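Local structure of protein MpaA (5HXD) at residues F101-W106 and C199-L204; M1-P6 and P68-H73. The protein is a zinc-dependent murein-tripeptide amidase that probably hydrolyses the amide bond between gamma-D-glutamate and diaminopimelate during peptidoglycan degradation. All blocks are in the same frame, centred on the assembly; numbering follows the deposited sequence.

Contact 1 of 2, residues F101-W106 and C199-L204; sequences FPAANW and CADLNL
The carboxylate of D201 overlaps the start of a tight turn, reaching over from the last turn of helix 195-201 to the backbone NH and methyl group of A104. One oxygen does the touching: D201 OD2 accepts a hydrogen bond from A104 N at 2.9 Å, with a nearly straight N-H...O angle of 165°. The donor meets that oxygen almost end-on, close to the line of its C-O bond. The A104 methyl sits beside the same oxygen, CB to OD2 3.3 Å, while A103 CB lies farther back, 4.1 Å from D201 OD2. With CG anti to its own carbonyl carbon (chi1 -71°), the aspartate side chain leaves the helix directed at the loop.

A103 to W106 form a type I turn. Its closing bond, W106 N to A103 O, is weak at 3.4 Å and does not use the NH of A104, so that donor is available to the carboxylate. Alanine suits this exposed turn, its small methyl lying beside the approach to the NH. The helix that carries D201 ends in a Schellman motif: L204 N bonds to C199 O at 2.8 Å and N203 N to A200 O at 3.1 Å, with N203, of a type that tolerates positive phi, as the turning residue. An acidic group near this helix end would be expected to suffer some repulsion from the helix dipole, which the A104 NH may partly offset.

Earlier in the same helix, A103 packs on S197 and W198, and the buried ring of F101 meets F195 edge-to-face. N105 suits its turn because its amide works at both ends, with ND2 bonded to S197 OG and OD1 to the backbone NH of G193.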
loop_
_atom_site.group_PDB
_atom_site.type_symbol
_atom_site.label_atom_id
_atom_site.label_comp_id
_atom_site.label_asym_id
_atom_site.label_seq_id
_atom_site.Cartn_x
_atom_site.Cartn_y
_atom_site.Cartn_z
ATOM N N PHE A 101 14.711 -15.403 -2.599
ATOM C CA PHE A 101 14.767 -16.402 -1.536
ATOM C C PHE A 101 15.833 -17.461 -1.818
ATOM O O PHE A 101 15.949 -17.957 -2.945
ATOM C CB PHE A 101 13.391 -17.049 -1.330
ATOM C CG PHE A 101 12.415 -16.166 -0.606
ATOM C CD1 PHE A 101 12.237 -16.289 0.766
ATOM C CD2 PHE A 101 11.693 -15.200 -1.287
ATOM C CE1 PHE A 101 11.347 -15.470 1.459
ATOM C CE2 PHE A 101 10.798 -14.375 -0.606
ATOM C CZ PHE A 101 10.627 -14.517 0.782
ATOM N N PRO A 102 16.616 -17.820 -0.780
ATOM C CA PRO A 102 17.748 -18.750 -0.892
ATOM C C PRO A 102 17.358 -20.191 -1.263
ATOM O O PRO A 102 18.052 -21.127 -0.874
ATOM C CB PRO A 102 18.370 -18.704 0.504
ATOM C CG PRO A 102 17.248 -18.298 1.398
ATOM C CD PRO A 102 16.457 -17.316 0.596
ATOM N N ALA A 103 16.275 -20.354 -2.017
ATOM C CA ALA A 103 15.946 -21.616 -2.669
ATOM C C ALA A 103 17.106 -22.134 -3.520
ATOM O O ALA A 103 18.023 -21.379 -3.862
ATOM C CB ALA A 103 14.707 -21.450 -3.527
ATOM N N ALA A 104 17.078 -23.419 -3.865
ATOM C CA ALA A 104 18.162 -23.978 -4.668
ATOM C C ALA A 104 18.177 -23.337 -6.064
ATOM O O ALA A 104 19.243 -23.113 -6.641
ATOM C CB ALA A 104 18.046 -25.495 -4.765
ATOM N N ASN A 105 17.001 -23.003 -6.587
ATOM C CA ASN A 105 16.899 -22.514 -7.964
ATOM C C ASN A 105 17.163 -21.021 -8.146
ATOM O O ASN A 105 16.845 -20.483 -9.203
ATOM C CB ASN A 105 15.517 -22.831 -8.538
ATOM C CG ASN A 105 14.415 -22.034 -7.878
ATOM O OD1 ASN A 105 14.632 -21.359 -6.870
ATOM N ND2 ASN A 105 13.216 -22.123 -8.430
ATOM N N TRP A 106 17.726 -20.372 -7.119
ATOM C CA TRP A 106 18.043 -18.939 -7.149
ATOM C C TRP A 106 19.067 -18.629 -8.218
ATOM O O TRP A 106 20.105 -19.281 -8.298
ATOM C CB TRP A 106 18.574 -18.448 -5.788
ATOM C CG TRP A 106 18.829 -16.934 -5.742
ATOM C CD1 TRP A 106 17.939 -15.961 -5.351
ATOM C CD2 TRP A 106 20.034 -16.240 -6.103
ATOM N NE1 TRP A 106 18.510 -14.717 -5.455
ATOM C CE2 TRP A 106 19.793 -14.855 -5.914
ATOM C CE3 TRP A 106 21.287 -16.649 -6.578
ATOM C CZ2 TRP A 106 20.767 -13.877 -6.179
ATOM C CZ3 TRP A 106 22.256 -15.670 -6.848
ATOM C CH2 TRP A 106 21.985 -14.300 -6.643
ATOM N N CYS A 199 10.051 -22.582 -0.082
ATOM C CA CYS A 199 9.180 -23.392 0.724
ATOM C C CYS A 199 9.234 -24.873 0.300
ATOM O O CYS A 199 9.309 -25.772 1.154
ATOM C CB CYS A 199 7.758 -22.834 0.636
ATOM S SG CYS A 199 7.437 -21.471 1.780
ATOM N N ALA A 200 9.211 -25.115 -1.011
ATOM C CA ALA A 200 9.278 -26.475 -1.531
ATOM C C ALA A 200 10.553 -27.172 -1.087
ATOM O O ALA A 200 10.527 -28.366 -0.773
ATOM C CB ALA A 200 9.188 -26.490 -3.033
ATOM N N ASP A 201 11.666 -26.444 -1.042
ATOM C CA ASP A 201 12.920 -27.085 -0.638
ATOM C C ASP A 201 12.980 -27.435 0.875
ATOM O O ASP A 201 13.746 -28.309 1.288
ATOM C CB ASP A 201 14.109 -26.214 -1.053
ATOM C CG ASP A 201 14.324 -26.209 -2.565
ATOM O OD1 ASP A 201 13.632 -26.977 -3.284
ATOM O OD2 ASP A 201 15.207 -25.465 -3.037
ATOM N N LEU A 202 12.154 -26.774 1.683
ATOM C CA LEU A 202 12.050 -27.090 3.107
ATOM C C LEU A 202 10.933 -28.104 3.357
ATOM O O LEU A 202 10.663 -28.478 4.510
ATOM C CB LEU A 202 11.795 -25.825 3.935
ATOM C CG LEU A 202 12.990 -24.909 4.163
ATOM C CD1 LEU A 202 12.532 -23.610 4.785
ATOM C CD2 LEU A 202 14.022 -25.586 5.049
ATOM N N ASN A 203 10.303 -28.540 2.265
ATOM C CA ASN A 203 9.091 -29.359 2.312
ATOM C C ASN A 203 7.972 -28.689 3.100
ATOM O O ASN A 203 7.148 -29.369 3.715
ATOM C CB ASN A 203 9.390 -30.738 2.896
ATOM C CG ASN A 203 10.146 -31.623 1.929
ATOM O OD1 ASN A 203 10.501 -31.201 0.817
ATOM N ND2 ASN A 203 10.400 -32.859 2.342
ATOM N N LEU A 204 7.952 -27.353 3.067
ATOM C CA LEU A 204 6.863 -26.554 3.634
ATOM C C LEU A 204 5.794 -26.240 2.595
ATOM O O LEU A 204 6.108 -25.749 1.517
ATOM C CB LEU A 204 7.400 -25.250 4.215
ATOM C CG LEU A 204 6.329 -24.278 4.717
ATOM C CD1 LEU A 204 5.493 -24.931 5.813
ATOM C CD2 LEU A 204 6.958 -22.976 5.215
#

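Contact 2 of 2, residues M1-P6 and P68-H73; sequences MTVTRP and PSLRRH
L70 CD1 rests against the backbone of V3, 3.9 Å from V3 O and 4.2 Å from V3 CA, and meets V3 CG1 at 4.3 Å. The CB of L70 points toward the tail, and with CG anti to the carbonyl carbon (chi1 -50°) the branch continues to V3, whereas the valine CB points away from the other segment. This is the closer side but also the more solvent-exposed one, a modest apolar touch between branched side chains.

The more buried side lies at R5 and P68, wider in approach but held by the arginine's bonds. Here the aliphatic part of the arginine passes the proline ring, R5 CG to P68 CD 4.3 Å, and P14 covers both residues. Arginine suits this place because its methylenes can pack while its polar end goes on to the carbonyl oxygens of R64 and A12, each bonded to NH2. Proline gives a rigid ring to lean on and opens the 3-10 turn 68-70, which is closed by the bond from R71 N to P68 O at 3.0 Å.

Backbone bonds of V3 with T67 and of R5 with T65 tie the N-terminal tail to the last residue of helix 53-65 and the loop that follows. The tail thus lies along a beta-alpha-beta crossover of the M14 alpha/beta fold, where the chain leaves helix 53-65 for strand 74-76, outermost in this chain's sheet.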
loop_
_atom_site.group_PDB
_atom_site.type_symbol
_atom_site.label_atom_id
_atom_site.label_comp_id
_atom_site.label_asym_id
_atom_site.label_seq_id
_atom_site.Cartn_x
_atom_site.Cartn_y
_atom_site.Cartn_z
ATOM N N MET A 1 -19.799 -12.811 22.493
ATOM C CA MET A 1 -20.155 -14.107 21.906
ATOM C C MET A 1 -20.183 -14.064 20.357
ATOM O O MET A 1 -20.530 -15.057 19.712
ATOM C CB MET A 1 -21.515 -14.581 22.458
ATOM C CG MET A 1 -21.743 -14.296 23.961
ATOM S SD MET A 1 -20.263 -14.614 24.973
ATOM C CE MET A 1 -20.940 -15.293 26.494
ATOM N N THR A 2 -19.795 -12.919 19.783
ATOM C CA THR A 2 -19.888 -12.639 18.334
ATOM C C THR A 2 -18.699 -13.158 17.505
ATOM O O THR A 2 -17.557 -13.171 17.970
ATOM C CB THR A 2 -20.010 -11.098 18.064
ATOM O OG1 THR A 2 -20.988 -10.520 18.935
ATOM C CG2 THR A 2 -20.409 -10.813 16.622
ATOM N N VAL A 3 -18.971 -13.565 16.267
ATOM C CA VAL A 3 -17.915 -13.974 15.334
ATOM C C VAL A 3 -16.999 -12.790 14.924
ATOM O O VAL A 3 -15.834 -12.988 14.567
ATOM C CB VAL A 3 -18.525 -14.638 14.045
ATOM C CG1 VAL A 3 -17.500 -15.527 13.335
ATOM C CG2 VAL A 3 -19.790 -15.431 14.375
ATOM N N THR A 4 -17.530 -11.563 14.979
ATOM C CA THR A 4 -16.786 -10.364 14.558
ATOM C C THR A 4 -16.875 -9.194 15.543
ATOM O O THR A 4 -17.942 -8.922 16.094
ATOM C CB THR A 4 -17.285 -9.835 13.195
ATOM O OG1 THR A 4 -18.503 -9.095 13.378
ATOM C CG2 THR A 4 -17.504 -10.973 12.206
ATOM N N ARG A 5 -15.757 -8.499 15.743
ATOM C CA ARG A 5 -15.752 -7.213 16.447
ATOM C C ARG A 5 -16.743 -6.230 15.800
ATOM O O ARG A 5 -16.915 -6.232 14.579
ATOM C CB ARG A 5 -14.349 -6.601 16.450
ATOM C CG ARG A 5 -13.307 -7.363 17.240
ATOM C CD ARG A 5 -12.160 -6.436 17.689
ATOM N NE ARG A 5 -11.423 -5.865 16.559
ATOM C CZ ARG A 5 -10.469 -4.942 16.656
ATOM N NH1 ARG A 5 -10.121 -4.447 17.835
ATOM N NH2 ARG A 5 -9.863 -4.512 15.563
ATOM N N PRO A 6 -17.399 -5.390 16.618
ATOM C CA PRO A 6 -18.310 -4.356 16.101
ATOM C C PRO A 6 -17.602 -3.413 15.122
ATOM O O PRO A 6 -16.473 -2.987 15.391
ATOM C CB PRO A 6 -18.744 -3.596 17.362
ATOM C CG PRO A 6 -18.520 -4.536 18.476
ATOM C CD PRO A 6 -17.337 -5.385 18.089
ATOM N N PRO A 68 -10.696 -11.976 18.169
ATOM C CA PRO A 68 -9.312 -12.429 18.369
ATOM C C PRO A 68 -9.175 -13.873 18.851
ATOM O O PRO A 68 -8.340 -14.598 18.291
ATOM C CB PRO A 68 -8.776 -11.449 19.417
ATOM C CG PRO A 68 -9.507 -10.224 19.163
ATOM C CD PRO A 68 -10.893 -10.617 18.698
ATOM N N SER A 69 -9.970 -14.279 19.843
ATOM C CA SER A 69 -9.900 -15.638 20.416
ATOM C C SER A 69 -9.898 -16.739 19.357
ATOM O O SER A 69 -9.237 -17.764 19.529
ATOM C CB SER A 69 -11.073 -15.884 21.380
ATOM O OG SER A 69 -11.429 -14.718 22.105
ATOM N N LEU A 70 -10.640 -16.512 18.273
ATOM C CA LEU A 70 -10.868 -17.501 17.216
ATOM C C LEU A 70 -9.745 -17.629 16.163
ATOM O O LEU A 70 -9.870 -18.428 15.230
ATOM C CB LEU A 70 -12.181 -17.181 16.483
ATOM C CG LEU A 70 -13.479 -16.927 17.262
ATOM C CD1 LEU A 70 -14.531 -16.230 16.379
ATOM C CD2 LEU A 70 -14.029 -18.232 17.838
ATOM N N ARG A 71 -8.664 -16.856 16.281
ATOM C CA ARG A 71 -7.620 -16.914 15.249
ATOM C C ARG A 71 -6.723 -18.130 15.443
ATOM O O ARG A 71 -6.142 -18.335 16.514
ATOM C CB ARG A 71 -6.771 -15.624 15.222
ATOM C CG ARG A 71 -5.884 -15.480 13.963
ATOM C CD ARG A 71 -5.536 -14.005 13.610
ATOM N NE ARG A 71 -4.762 -13.338 14.655
ATOM C CZ ARG A 71 -3.448 -13.457 14.794
ATOM N NH1 ARG A 71 -2.766 -14.210 13.951
ATOM N NH2 ARG A 71 -2.813 -12.830 15.772
ATOM N N ARG A 72 -6.607 -18.937 14.399
ATOM C CA ARG A 72 -5.799 -20.142 14.481
ATOM C C ARG A 72 -4.376 -19.976 13.919
ATOM O O ARG A 72 -3.464 -20.735 14.280
ATOM C CB ARG A 72 -6.516 -21.285 13.757
ATOM C CG ARG A 72 -7.993 -21.423 14.121
ATOM C CD ARG A 72 -8.603 -22.669 13.501
ATOM N NE ARG A 72 -8.941 -23.673 14.509
ATOM C CZ ARG A 72 -10.172 -23.922 14.948
ATOM N NH1 ARG A 72 -11.211 -23.241 14.471
ATOM N NH2 ARG A 72 -10.360 -24.856 15.867
ATOM N N HIS A 73 -4.193 -18.974 13.055
ATOM C CA HIS A 73 -2.986 -18.858 12.233
ATOM C C HIS A 73 -2.245 -17.526 12.392
ATOM O O HIS A 73 -2.857 -16.494 12.623
ATOM C CB HIS A 73 -3.352 -19.071 10.755
ATOM C CG HIS A 73 -4.203 -20.288 10.510
ATOM N ND1 HIS A 73 -3.918 -21.517 11.059
ATOM C CD2 HIS A 73 -5.326 -20.460 9.768
ATOM C CE1 HIS A 73 -4.827 -22.395 10.672
ATOM N NE2 HIS A 73 -5.695 -21.777 9.888
#

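How the contacts relate
The two contacts lie on opposite sides of the chain's centre, with their own centres about 33 Å apart, and they do not touch. They come in series along the chain, contact 2 closing before contact 1 opens. The central six-stranded mixed sheet relates them: contact 2 adjoins the turn into strand 74-76, outermost in this chain's sheet, whereas the helix of contact 1 leads into the interior strand 206-210. Each lies away from the zinc site and the predicted catalytic glutamate, yet their loops of chain divide the predicted zinc ligands, H49 and E52 falling between the segments of contact 2 and H157 between those of contact 1. All four segments belong to one peptidase M14 domain.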